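Local structure of FAD synthase (Thermoplasma volcanium GSS1, 3GLV) at residues G9-D12 and G17-H20; L22-K27 and V116-Y121. The protein probably catalyses the transfer of the AMP portion of ATP to FMN, making the coenzyme FAD and releasing diphosphate. One frame throughout, in Å; residues are numbered along the deposited sequence.

Contact 1: residues G9-D12 and G17-H20; sequences GVFD and GHIH. With SO4 (sulfate ion), chain C.
Sulfate oxygen O3 joins the two segments at the Phe11-His18 ring pair: it lies over one face of Phe11 and takes hydrogen bonds from Phe11 N and His18 NE2, the sulfur lying at the edge of the imidazole. From 9-12, Phe11 N reaches O3 at 2.7 Å and nearly straight (N-H...O 163°). From helix 16-26, His18 NE2 reaches the same O3 at 3.0 Å, less straight. Val10 N gives its main bond to the neighbouring oxygen O2, at 2.7 Å, and only a weak one to O3. Two successive backbone N-H groups thus face the anion; Phe11 itself has a left-handed helical backbone. Gly9 CA also lies 3.1 Å from O2. The rings form an offset edge-to-face pair, the edge of Phe11 directed at the face of His18; their centroids are 5.1 Å apart and the planes are inclined at 61°. Contact is closest between Phe11 CD1 and His18 CD2, 3.4 Å, while Phe11 CA adds a CH-pi contact over the imidazole. With CG beside its backbone N (chi1 -68°), His18 carries its ring from the helix toward the loop, bringing NE2 to the anion. The rotation of the imidazole is fixed at its other nitrogen, ND1, which is hydrogen-bonded to the backbone N of His15, and the His15 ring stacks on it. Arg56 binds Val10 O, tying the loop to helix 53-60. The sulfate probably comes from the crystallisation liquor, but its position is consistent with that of an ATP phosphate. A loop after the first strand followed by an HxGH sequence, here His15-Leu16-Gly17-His18, at the start of the next helix is characteristic of the cytidylyltransferase-like nucleotidyltransferases.

Contact 2: residues L22-K27 and V116-Y121; sequences LKESKK and VRISKY
Ser25 OG, in van der Waals contact with the CD1 methyl of Ile118 at 3.8 Å, is gripped from within its own helix by a hydrogen bond with the carbonyl O of Tyr21, and more weakly by Thr90 OG1 of the central sheet. The hydroxyl is buried, and these partners meet its polar needs while its flank serves as a packing surface for the isoleucine. Ile118 does most of the work on the other segment. Its two branches diverge: CG1, beside the backbone N (chi1 -59°), carries CD1 to Ser25, whereas CG2 points to Glu24 and touches its CB at 3.7 Å. The isoleucine therefore lies across two consecutive helix residues, with no hydrogen bond joining the segments; the attraction is van der Waals packing. Glu24 offers only the aliphatic base of its side chain. The chain bends at chi2 (-57°), and the carboxylate forms a salt bridge within the segment, in which Lys27 NZ lies 2.7 Å from Glu24 OE2 on the syn side of that oxygen. Nonpolar and charged functions are thus divided along one side chain. Around them, Ile118 also packs on His20 and Tyr21, one turn earlier in helix 16-26, and on Thr90. Segment 116-121 comprises the end of strand 114-117, an outermost strand of the parallel sheet within this chain, and the residues after it; its Val116 and Ile118 backbones hydrogen-bond to strand 88-91. Helix 16-26 packs on the sheet, Ser25 also touching Leu32 of strand 31-36, while Ile118 meets the helix just past the end of strand 114-117.

How the contacts relate
Both contacts draw on helix 16-26, contact 1 on its first turns and contact 2 on its later ones, and their centres are 11 Å apart. Contact 1 is partly buried, an aromatic pair beside an anion held by backbone N-H groups and an imidazole; contact 2 is buried and mainly aliphatic, with no charged pair joining its segments. His20 joins them: its NE2 lies 2.9 Å from Ser119 O, a probable hydrogen bond, and its CD2 packs on Tyr121 CB. Val10, Phe11, Gly17, His18 and Tyr121 are all inferred ATP-binding residues, so helix 16-26 borders both parts of the inferred ATP site, the sulfate-bearing loop and the chain leading to Tyr121.

Contact 1: residues G9-D12 and G17-H20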
loop_
_atom_site.group_PDB
_atom_site.type_symbol
_atom_site.label_atom_id
_atom_site.label_comp_id
_atom_site.label_asym_id
_atom_site.label_seq_id
_atom_site.Cartn_x
_atom_site.Cartn_y
_atom_site.Cartn_z
ATOM N N GLY A 9 0.740 1.468 14.682
ATOM C CA GLY A 9 2.110 1.674 14.148
ATOM C C GLY A 9 2.238 3.089 13.619
ATOM O O GLY A 9 1.247 3.851 13.609
ATOM N N VAL A 10 3.460 3.431 13.217
ATOM C CA VAL A 10 3.767 4.664 12.549
ATOM C C VAL A 10 3.510 4.540 11.064
ATOM O O VAL A 10 2.933 5.426 10.505
ATOM C CB VAL A 10 5.248 5.087 12.837
ATOM C CG1 VAL A 10 5.591 6.307 12.087
ATOM C CG2 VAL A 10 5.514 5.300 14.427
ATOM N N PHE A 11 3.972 3.442 10.441
ATOM C CA PHE A 11 3.834 3.184 9.002
ATOM C C PHE A 11 4.403 4.323 8.173
ATOM O O PHE A 11 3.725 4.877 7.323
ATOM C CB PHE A 11 2.345 2.915 8.626
ATOM C CG PHE A 11 1.702 1.820 9.476
ATOM C CD1 PHE A 11 2.084 0.484 9.302
ATOM C CD2 PHE A 11 0.778 2.133 10.495
ATOM C CE1 PHE A 11 1.537 -0.529 10.105
ATOM C CE2 PHE A 11 0.231 1.137 11.305
ATOM C CZ PHE A 11 0.629 -0.201 11.105
ATOM N N ASP A 12 5.642 4.696 8.455
ATOM C CA ASP A 12 6.260 5.831 7.757
ATOM C C ASP A 12 6.551 5.471 6.290
ATOM O O ASP A 12 5.950 6.049 5.353
ATOM C CB ASP A 12 7.515 6.298 8.488
ATOM C CG ASP A 12 8.037 7.608 7.986
ATOM O OD1 ASP A 12 7.251 8.453 7.442
ATOM O OD2 ASP A 12 9.266 7.807 8.195
ATOM N N GLY A 17 7.045 -5.977 5.886
ATOM C CA GLY A 17 6.856 -6.240 7.332
ATOM C C GLY A 17 5.532 -5.692 7.842
ATOM O O GLY A 17 4.805 -6.350 8.619
ATOM N N HIS A 18 5.203 -4.476 7.391
ATOM C CA HIS A 18 3.979 -3.887 7.728
ATOM C C HIS A 18 2.868 -4.745 7.119
ATOM O O HIS A 18 1.867 -5.024 7.771
ATOM C CB HIS A 18 3.860 -2.464 7.147
ATOM C CG HIS A 18 4.787 -1.483 7.753
ATOM N ND1 HIS A 18 5.542 -0.628 6.981
ATOM C CD2 HIS A 18 5.054 -1.171 9.056
ATOM C CE1 HIS A 18 6.251 0.160 7.787
ATOM N NE2 HIS A 18 5.959 -0.133 9.047
ATOM N N ILE A 19 2.990 -5.085 5.844
ATOM C CA ILE A 19 1.984 -5.884 5.177
ATOM C C ILE A 19 1.752 -7.191 5.945
ATOM O O ILE A 19 0.594 -7.622 6.115
ATOM C CB ILE A 19 2.390 -6.228 3.739
ATOM C CG1 ILE A 19 2.526 -4.952 2.876
ATOM C CG2 ILE A 19 1.357 -7.202 3.099
ATOM C CD1 ILE A 19 1.269 -3.988 2.991
ATOM N N HIS A 20 2.822 -7.856 6.397
ATOM C CA HIS A 20 2.611 -9.141 7.121
ATOM C C HIS A 20 1.838 -8.843 8.435
ATOM O O HIS A 20 0.906 -9.561 8.769
ATOM C CB HIS A 20 3.909 -9.829 7.405
ATOM C CG HIS A 20 3.830 -11.022 8.323
ATOM N ND1 HIS A 20 3.525 -12.294 7.865
ATOM C CD2 HIS A 20 4.190 -11.169 9.628
ATOM C CE1 HIS A 20 3.610 -13.150 8.880
ATOM N NE2 HIS A 20 4.024 -12.498 9.959
HETATM S S SO4 C . 5.991 0.905 12.775
HETATM O O1 SO4 C . 7.378 1.297 13.074
HETATM O O2 SO4 C . 5.149 1.433 13.847
HETATM O O3 SO4 C . 5.543 1.579 11.535
HETATM O O4 SO4 C . 6.056 -0.560 12.785
#

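Contact 2: residues L22-K27 and V116-Y121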
loop_
_atom_site.group_PDB
_atom_site.type_symbol
_atom_site.label_atom_id
_atom_site.label_comp_id
_atom_site.label_asym_id
_atom_site.label_seq_id
_atom_site.Cartn_x
_atom_site.Cartn_y
_atom_site.Cartn_z
ATOM N N LEU A 22 -0.295 -6.334 9.202
ATOM C CA LEU A 22 -1.651 -5.993 8.885
ATOM C C LEU A 22 -2.453 -7.191 8.334
ATOM O O LEU A 22 -3.496 -7.475 8.811
ATOM C CB LEU A 22 -1.692 -4.802 7.942
ATOM C CG LEU A 22 -1.102 -3.503 8.474
ATOM C CD1 LEU A 22 -1.277 -2.341 7.524
ATOM C CD2 LEU A 22 -1.707 -3.189 9.804
ATOM N N LYS A 23 -1.920 -7.897 7.358
ATOM C CA LYS A 23 -2.589 -9.027 6.754
ATOM C C LYS A 23 -2.892 -10.118 7.741
ATOM O O LYS A 23 -4.007 -10.708 7.712
ATOM C CB LYS A 23 -1.811 -9.562 5.571
ATOM C CG LYS A 23 -2.446 -10.717 4.894
ATOM C CD LYS A 23 -1.688 -11.153 3.577
ATOM C CE LYS A 23 -1.793 -10.097 2.454
ATOM N NZ LYS A 23 -1.265 -10.737 1.215
ATOM N N GLU A 24 -1.934 -10.415 8.620
ATOM C CA GLU A 24 -2.163 -11.488 9.593
ATOM C C GLU A 24 -3.171 -10.990 10.645
ATOM O O GLU A 24 -3.973 -11.759 11.109
ATOM C CB GLU A 24 -0.874 -11.954 10.241
ATOM C CG GLU A 24 0.097 -12.636 9.287
ATOM C CD GLU A 24 -0.510 -13.837 8.587
ATOM O OE1 GLU A 24 -0.765 -14.848 9.251
ATOM O OE2 GLU A 24 -0.731 -13.764 7.374
ATOM N N SER A 25 -3.163 -9.679 10.963
ATOM C CA SER A 25 -4.114 -9.166 11.905
ATOM C C SER A 25 -5.514 -9.328 11.330
ATOM O O SER A 25 -6.409 -9.732 12.045
ATOM C CB SER A 25 -3.831 -7.720 12.296
ATOM O OG SER A 25 -2.550 -7.595 12.919
ATOM N N LYS A 26 -5.699 -9.006 10.038
ATOM C CA LYS A 26 -7.013 -9.078 9.397
ATOM C C LYS A 26 -7.553 -10.501 9.442
ATOM O O LYS A 26 -8.736 -10.731 9.680
ATOM C CB LYS A 26 -6.953 -8.565 7.983
ATOM C CG LYS A 26 -8.264 -8.710 7.160
ATOM C CD LYS A 26 -9.456 -8.008 7.770
ATOM C CE LYS A 26 -10.672 -8.053 6.827
ATOM N NZ LYS A 26 -10.845 -6.837 6.049
ATOM N N LYS A 27 -6.657 -11.471 9.291
ATOM C CA LYS A 27 -7.057 -12.871 9.281
ATOM C C LYS A 27 -7.761 -13.253 10.579
ATOM O O LYS A 27 -8.448 -14.281 10.603
ATOM C CB LYS A 27 -5.864 -13.807 9.097
ATOM C CG LYS A 27 -5.346 -13.835 7.687
ATOM C CD LYS A 27 -4.186 -14.783 7.538
ATOM C CE LYS A 27 -3.715 -14.777 6.099
ATOM N NZ LYS A 27 -2.351 -15.392 5.989
ATOM N N VAL A 116 -3.148 -10.475 20.901
ATOM C CA VAL A 116 -2.516 -11.523 20.082
ATOM C C VAL A 116 -1.202 -11.052 19.476
ATOM O O VAL A 116 -1.145 -10.006 18.822
ATOM C CB VAL A 116 -3.489 -12.000 19.002
ATOM C CG1 VAL A 116 -2.827 -12.928 17.935
ATOM C CG2 VAL A 116 -4.655 -12.730 19.662
ATOM N N ARG A 117 -0.114 -11.793 19.709
ATOM C CA ARG A 117 1.125 -11.490 18.996
ATOM C C ARG A 117 1.087 -12.120 17.587
ATOM O O ARG A 117 0.739 -13.296 17.434
ATOM C CB ARG A 117 2.347 -11.968 19.777
ATOM C CG ARG A 117 2.719 -11.052 20.936
ATOM C CD ARG A 117 3.988 -11.493 21.748
ATOM N NE ARG A 117 3.909 -12.880 22.187
ATOM C CZ ARG A 117 4.507 -13.923 21.611
ATOM N NH1 ARG A 117 5.313 -13.796 20.560
ATOM N NH2 ARG A 117 4.302 -15.135 22.111
ATOM N N ILE A 118 1.433 -11.325 16.564
ATOM C CA ILE A 118 1.559 -11.815 15.202
ATOM C C ILE A 118 2.859 -12.562 14.966
ATOM O O ILE A 118 3.855 -12.245 15.579
ATOM C CB ILE A 118 1.468 -10.676 14.214
ATOM C CG1 ILE A 118 0.116 -9.977 14.418
ATOM C CG2 ILE A 118 1.737 -11.172 12.737
ATOM C CD1 ILE A 118 -1.142 -10.896 14.269
ATOM N N SER A 119 2.842 -13.551 14.084
ATOM C CA SER A 119 4.045 -14.372 13.784
ATOM C C SER A 119 5.188 -13.525 13.248
ATOM O O SER A 119 4.960 -12.467 12.653
ATOM C CB SER A 119 3.749 -15.439 12.737
ATOM O OG SER A 119 3.343 -14.847 11.514
ATOM N N LYS A 120 6.409 -13.996 13.459
ATOM C CA LYS A 120 7.601 -13.265 12.991
ATOM C C LYS A 120 7.593 -13.204 11.462
ATOM O O LYS A 120 7.297 -14.199 10.826
ATOM C CB LYS A 120 8.865 -13.959 13.530
ATOM C CG LYS A 120 10.171 -13.249 13.153
ATOM C CD LYS A 120 11.368 -13.678 14.022
ATOM C CE LYS A 120 11.866 -15.083 13.724
ATOM N NZ LYS A 120 13.194 -15.360 14.404
ATOM N N TYR A 121 7.807 -12.042 10.862
ATOM C CA TYR A 121 7.880 -11.971 9.401
ATOM C C TYR A 121 9.235 -12.566 8.895
ATOM O O TYR A 121 10.226 -12.459 9.570
ATOM C CB TYR A 121 7.706 -10.523 8.893
ATOM C CG TYR A 121 7.897 -10.429 7.404
ATOM C CD1 TYR A 121 7.178 -11.248 6.562
ATOM C CD2 TYR A 121 8.839 -9.578 6.834
ATOM C CE1 TYR A 121 7.354 -11.215 5.181
ATOM C CE2 TYR A 121 9.038 -9.531 5.427
ATOM C CZ TYR A 121 8.291 -10.359 4.609
ATOM O OH TYR A 121 8.444 -10.394 3.215
#